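Local coordinates for protein CRISPR-associated endonuclease Cas12b (Alicyclobacillus acidoterrestris, PDB 5U31) that uses a guide RNA to recognise target DNA beside a protospacer adjacent motif and cleaves it with a metal-dependent RuvC nuclease domain, at residues L556-V570 and A838-E850. The protein carries 3 engineered substitutions. Sequence-based numbering, arbitrary orientation.
Engineered in segment 838-850: Ala849 (natural residue Glu). With nucleotides of chain B.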
# COMPACT_ATOMS: atom_id res chain seq x y z
N LEU A 556 12.28 -29.87 13.62
CA LEU A 556 11.96 -28.48 13.90
C LEU A 556 12.63 -27.55 12.90
O LEU A 556 13.55 -27.92 12.17
CB LEU A 556 12.39 -28.12 15.32
CG LEU A 556 11.90 -29.07 16.41
CD1 LEU A 556 12.41 -28.61 17.75
CD2 LEU A 556 10.38 -29.14 16.39
N GLY A 557 12.16 -26.30 12.90
CA GLY A 557 12.73 -25.30 12.03
C GLY A 557 12.58 -25.66 10.57
O GLY A 557 11.66 -26.37 10.16
N SER A 558 13.53 -25.18 9.76
CA SER A 558 13.52 -25.39 8.32
C SER A 558 13.68 -26.85 7.93
O SER A 558 13.48 -27.18 6.76
CB SER A 558 14.63 -24.57 7.67
OG SER A 558 15.90 -24.95 8.17
N GLU A 559 14.02 -27.74 8.87
CA GLU A 559 14.21 -29.14 8.55
C GLU A 559 12.93 -29.95 8.56
O GLU A 559 12.96 -31.15 8.24
CB GLU A 559 15.20 -29.78 9.53
CG GLU A 559 16.59 -29.20 9.45
CD GLU A 559 17.50 -29.75 10.52
OE1 GLU A 559 17.00 -30.08 11.62
OE2 GLU A 559 18.72 -29.85 10.27
N GLY A 560 11.80 -29.35 8.92
CA GLY A 560 10.55 -30.07 9.04
C GLY A 560 9.49 -29.76 8.01
O GLY A 560 8.35 -30.21 8.16
N LEU A 561 9.82 -29.00 6.96
CA LEU A 561 8.82 -28.63 5.96
C LEU A 561 8.34 -29.81 5.14
O LEU A 561 7.30 -29.71 4.48
CB LEU A 561 9.39 -27.55 5.04
CG LEU A 561 9.49 -26.15 5.64
CD1 LEU A 561 10.27 -25.24 4.71
CD2 LEU A 561 8.10 -25.59 5.91
N LEU A 562 9.07 -30.93 5.14
CA LEU A 562 8.67 -32.10 4.37
C LEU A 562 8.01 -33.16 5.23
O LEU A 562 7.79 -34.28 4.75
CB LEU A 562 9.88 -32.68 3.64
CG LEU A 562 10.48 -31.87 2.48
CD1 LEU A 562 11.06 -32.80 1.42
CD2 LEU A 562 9.47 -30.92 1.86
N SER A 563 7.68 -32.83 6.47
CA SER A 563 7.03 -33.77 7.39
C SER A 563 5.95 -33.03 8.14
O SER A 563 6.23 -32.04 8.83
CB SER A 563 8.05 -34.38 8.36
OG SER A 563 8.60 -33.38 9.20
N GLY A 564 4.71 -33.51 8.03
CA GLY A 564 3.57 -32.83 8.60
C GLY A 564 2.95 -31.84 7.64
O GLY A 564 3.47 -31.56 6.56
N LEU A 565 1.80 -31.31 8.04
CA LEU A 565 1.07 -30.36 7.22
C LEU A 565 0.37 -29.38 8.16
O LEU A 565 -0.65 -29.72 8.76
CB LEU A 565 0.07 -31.07 6.31
CG LEU A 565 -0.56 -30.25 5.18
CD1 LEU A 565 0.52 -29.60 4.32
CD2 LEU A 565 -1.47 -31.12 4.34
N ARG A 566 0.94 -28.18 8.30
CA ARG A 566 0.44 -27.18 9.23
C ARG A 566 0.21 -25.86 8.51
O ARG A 566 0.95 -25.49 7.59
CB ARG A 566 1.42 -26.95 10.39
CG ARG A 566 1.62 -28.14 11.28
CD ARG A 566 2.80 -27.95 12.22
NE ARG A 566 2.79 -28.98 13.25
CZ ARG A 566 3.31 -30.19 13.10
NH1 ARG A 566 3.24 -31.07 14.09
NH2 ARG A 566 3.90 -30.52 11.96
N VAL A 567 -0.80 -25.13 8.97
CA VAL A 567 -1.17 -23.83 8.41
C VAL A 567 -1.23 -22.83 9.55
O VAL A 567 -1.82 -23.11 10.61
CB VAL A 567 -2.52 -23.89 7.67
CG1 VAL A 567 -2.90 -22.51 7.17
CG2 VAL A 567 -2.46 -24.89 6.53
N MSE A 568 -0.64 -21.66 9.35
CA MSE A 568 -0.74 -20.60 10.34
C MSE A 568 -1.59 -19.45 9.82
O MSE A 568 -1.29 -18.88 8.77
CB MSE A 568 0.64 -20.10 10.73
CG MSE A 568 0.62 -19.13 11.89
SE MSE A 568 2.36 -18.32 12.22
CE MSE A 568 2.47 -17.25 10.60
N SER A 569 -2.66 -19.12 10.54
CA SER A 569 -3.50 -18.00 10.16
C SER A 569 -3.07 -16.76 10.93
O SER A 569 -2.65 -16.85 12.09
CB SER A 569 -4.98 -18.30 10.41
OG SER A 569 -5.19 -18.70 11.75
N VAL A 570 -3.16 -15.60 10.29
CA VAL A 570 -2.63 -14.36 10.83
C VAL A 570 -3.71 -13.29 10.74
O VAL A 570 -4.26 -13.05 9.67
CB VAL A 570 -1.37 -13.91 10.07
CG1 VAL A 570 -0.82 -12.62 10.68
CG2 VAL A 570 -0.32 -15.00 10.09
N ALA A 838 14.89 -23.06 17.22
CA ALA A 838 13.84 -23.80 16.54
C ALA A 838 13.04 -24.57 17.59
O ALA A 838 13.47 -25.61 18.07
CB ALA A 838 14.42 -24.73 15.49
N LYS A 839 11.86 -24.05 17.94
CA LYS A 839 11.02 -24.63 18.99
C LYS A 839 9.88 -25.49 18.46
O LYS A 839 9.47 -26.43 19.15
CB LYS A 839 10.44 -23.53 19.88
CG LYS A 839 11.32 -23.16 21.06
CD LYS A 839 10.89 -21.86 21.73
CE LYS A 839 9.51 -21.97 22.38
NZ LYS A 839 9.06 -20.66 22.96
N TYR A 840 9.36 -25.22 17.28
CA TYR A 840 8.17 -25.90 16.79
C TYR A 840 8.39 -26.43 15.38
O TYR A 840 9.28 -25.96 14.66
CB TYR A 840 6.96 -24.95 16.79
CG TYR A 840 6.73 -24.22 18.09
CD1 TYR A 840 6.11 -24.85 19.16
CD2 TYR A 840 7.11 -22.89 18.24
CE1 TYR A 840 5.89 -24.18 20.34
CE2 TYR A 840 6.89 -22.22 19.42
CZ TYR A 840 6.28 -22.87 20.47
OH TYR A 840 6.05 -22.20 21.65
N PRO A 841 7.61 -27.43 14.97
CA PRO A 841 7.58 -27.80 13.56
C PRO A 841 7.03 -26.66 12.72
O PRO A 841 6.14 -25.91 13.17
CB PRO A 841 6.65 -29.02 13.53
CG PRO A 841 6.75 -29.58 14.90
CD PRO A 841 6.89 -28.40 15.81
N PRO A 842 7.51 -26.51 11.49
CA PRO A 842 7.10 -25.36 10.68
C PRO A 842 5.73 -25.55 10.05
O PRO A 842 5.19 -26.65 9.98
CB PRO A 842 8.19 -25.29 9.61
CG PRO A 842 8.56 -26.72 9.41
CD PRO A 842 8.45 -27.38 10.77
N CYS A 843 5.18 -24.43 9.60
CA CYS A 843 3.93 -24.39 8.86
C CYS A 843 4.23 -24.16 7.39
O CYS A 843 5.00 -23.25 7.05
CB CYS A 843 3.01 -23.28 9.38
SG CYS A 843 2.72 -23.30 11.15
N GLN A 844 3.62 -24.96 6.52
CA GLN A 844 3.86 -24.81 5.10
C GLN A 844 3.07 -23.67 4.47
O GLN A 844 3.40 -23.24 3.36
CB GLN A 844 3.56 -26.11 4.36
CG GLN A 844 4.48 -27.27 4.73
CD GLN A 844 4.10 -27.92 6.03
OE1 GLN A 844 2.99 -27.72 6.53
NE2 GLN A 844 5.00 -28.71 6.61
N LEU A 845 2.05 -23.16 5.15
CA LEU A 845 1.20 -22.11 4.61
C LEU A 845 0.94 -21.05 5.67
O LEU A 845 0.71 -21.37 6.83
CB LEU A 845 -0.13 -22.68 4.10
CG LEU A 845 -1.27 -21.72 3.75
CD1 LEU A 845 -0.87 -20.78 2.64
CD2 LEU A 845 -2.50 -22.52 3.36
N ILE A 846 1.00 -19.79 5.25
CA ILE A 846 0.59 -18.65 6.06
C ILE A 846 -0.72 -18.13 5.49
O ILE A 846 -0.78 -17.70 4.34
CB ILE A 846 1.66 -17.54 6.08
CG1 ILE A 846 2.91 -18.01 6.80
CG2 ILE A 846 1.12 -16.28 6.74
CD1 ILE A 846 4.06 -17.06 6.65
N LEU A 847 -1.78 -18.18 6.30
CA LEU A 847 -3.12 -17.85 5.84
C LEU A 847 -3.52 -16.48 6.39
O LEU A 847 -3.83 -16.34 7.58
CB LEU A 847 -4.12 -18.92 6.28
CG LEU A 847 -5.52 -18.76 5.70
CD1 LEU A 847 -5.48 -18.83 4.19
CD2 LEU A 847 -6.46 -19.81 6.25
N LEU A 848 -3.51 -15.47 5.52
CA LEU A 848 -3.93 -14.13 5.89
C LEU A 848 -5.40 -13.92 5.55
O LEU A 848 -6.04 -14.74 4.88
CB LEU A 848 -3.08 -13.09 5.18
CG LEU A 848 -1.60 -13.03 5.55
CD1 LEU A 848 -0.88 -12.19 4.53
CD2 LEU A 848 -1.46 -12.41 6.90
N ALA A 849 -5.95 -12.80 6.00
CA ALA A 849 -7.29 -12.42 5.60
C ALA A 849 -7.25 -11.73 4.25
O ALA A 849 -6.33 -10.96 3.95
CB ALA A 849 -7.93 -11.50 6.64
N GLU A 850 -8.24 -12.03 3.42
CA GLU A 850 -8.39 -11.40 2.11
C GLU A 850 -8.91 -9.99 2.32
O GLU A 850 -10.10 -9.79 2.57
CB GLU A 850 -9.31 -12.23 1.23
CG GLU A 850 -9.80 -11.52 -0.01
CD GLU A 850 -8.66 -10.91 -0.77
OE1 GLU A 850 -7.61 -11.57 -0.88
OE2 GLU A 850 -8.81 -9.76 -1.22
P G B 9 4.46 -23.40 24.57
OP1 G B 9 5.42 -23.81 23.52
OP2 G B 9 4.01 -24.39 25.59
O5' G B 9 5.08 -22.15 25.34
C5' G B 9 5.71 -21.09 24.64
C4' G B 9 5.96 -19.91 25.55
O4' G B 9 6.82 -18.94 24.90
C3' G B 9 4.70 -19.15 26.00
O3' G B 9 4.83 -18.80 27.37
C2' G B 9 4.75 -17.89 25.14
O2' G B 9 4.09 -16.78 25.70
C1' G B 9 6.24 -17.66 25.02
N9 G B 9 6.63 -16.84 23.87
C8 G B 9 7.25 -15.62 23.92
N7 G B 9 7.46 -15.10 22.74
C5 G B 9 6.93 -16.04 21.86
C6 G B 9 6.87 -16.03 20.45
O6 G B 9 7.28 -15.16 19.67
N1 G B 9 6.26 -17.17 19.95
C2 G B 9 5.77 -18.20 20.71
N2 G B 9 5.22 -19.20 20.02
N3 G B 9 5.82 -18.23 22.03
C4 G B 9 6.41 -17.12 22.54
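The side-chain amide of Gln844 is gripped at both ends by the backbone of 561-566. Its OE1 accepts Arg566 N at 2.7 Å; the bond is nearly straight and lies in the carbonyl plane. NE2 gives a longer bond to Leu561 O, 3.3 Å, coming from above that carbonyl plane. A bend at chi2 (79°) turns the amide back to the type I turn from Gly560 to Ser563. Gln844 N in addition bonds to Arg566 O, so backbone and side chain together tie 561-566 to Gln844 where the chain enters the sheet.

From there the two strands run parallel. Met568 makes two bonds to strand 845-850, N to Leu845 O and O to Leu847 N, and Val570 N follows onto Leu847 O. Val567 and Leu845 lie side by side on one face, where CG1 of Val567 also touches CB of Leu847. Helix 977-990 packs on this face. On the other face Met568, a selenomethionine, brings CE to 3.9 Å from Ile846 CG1, and helix 796-822 covers both.

Before the strands, Pro841 CB sits over the centre of the Arg566 guanidinium, 3.5 Å above its plane. That flat group is also held by salt bridges to Asp552 and Glu616. Pro842 CG lies against Gly557 O and the 560-561 backbone, 3.7 Å from Leu561 CD2. At the outer end Tyr840 OH bonds to OP1 of G9 of chain B at 2.5 Å, with the phosphate oxygen in the ring plane.

The pair forms adjacent inner strands of the mixed, RNase H-like RuvC sheet. Ala571 and Ala849, both engineered, mark two of the three inferred active-site positions, near the C-terminal ends of the strands. The parallel pairing is consistent with holding these two positions near each other, while the opposite end of the contact meets the guide RNA.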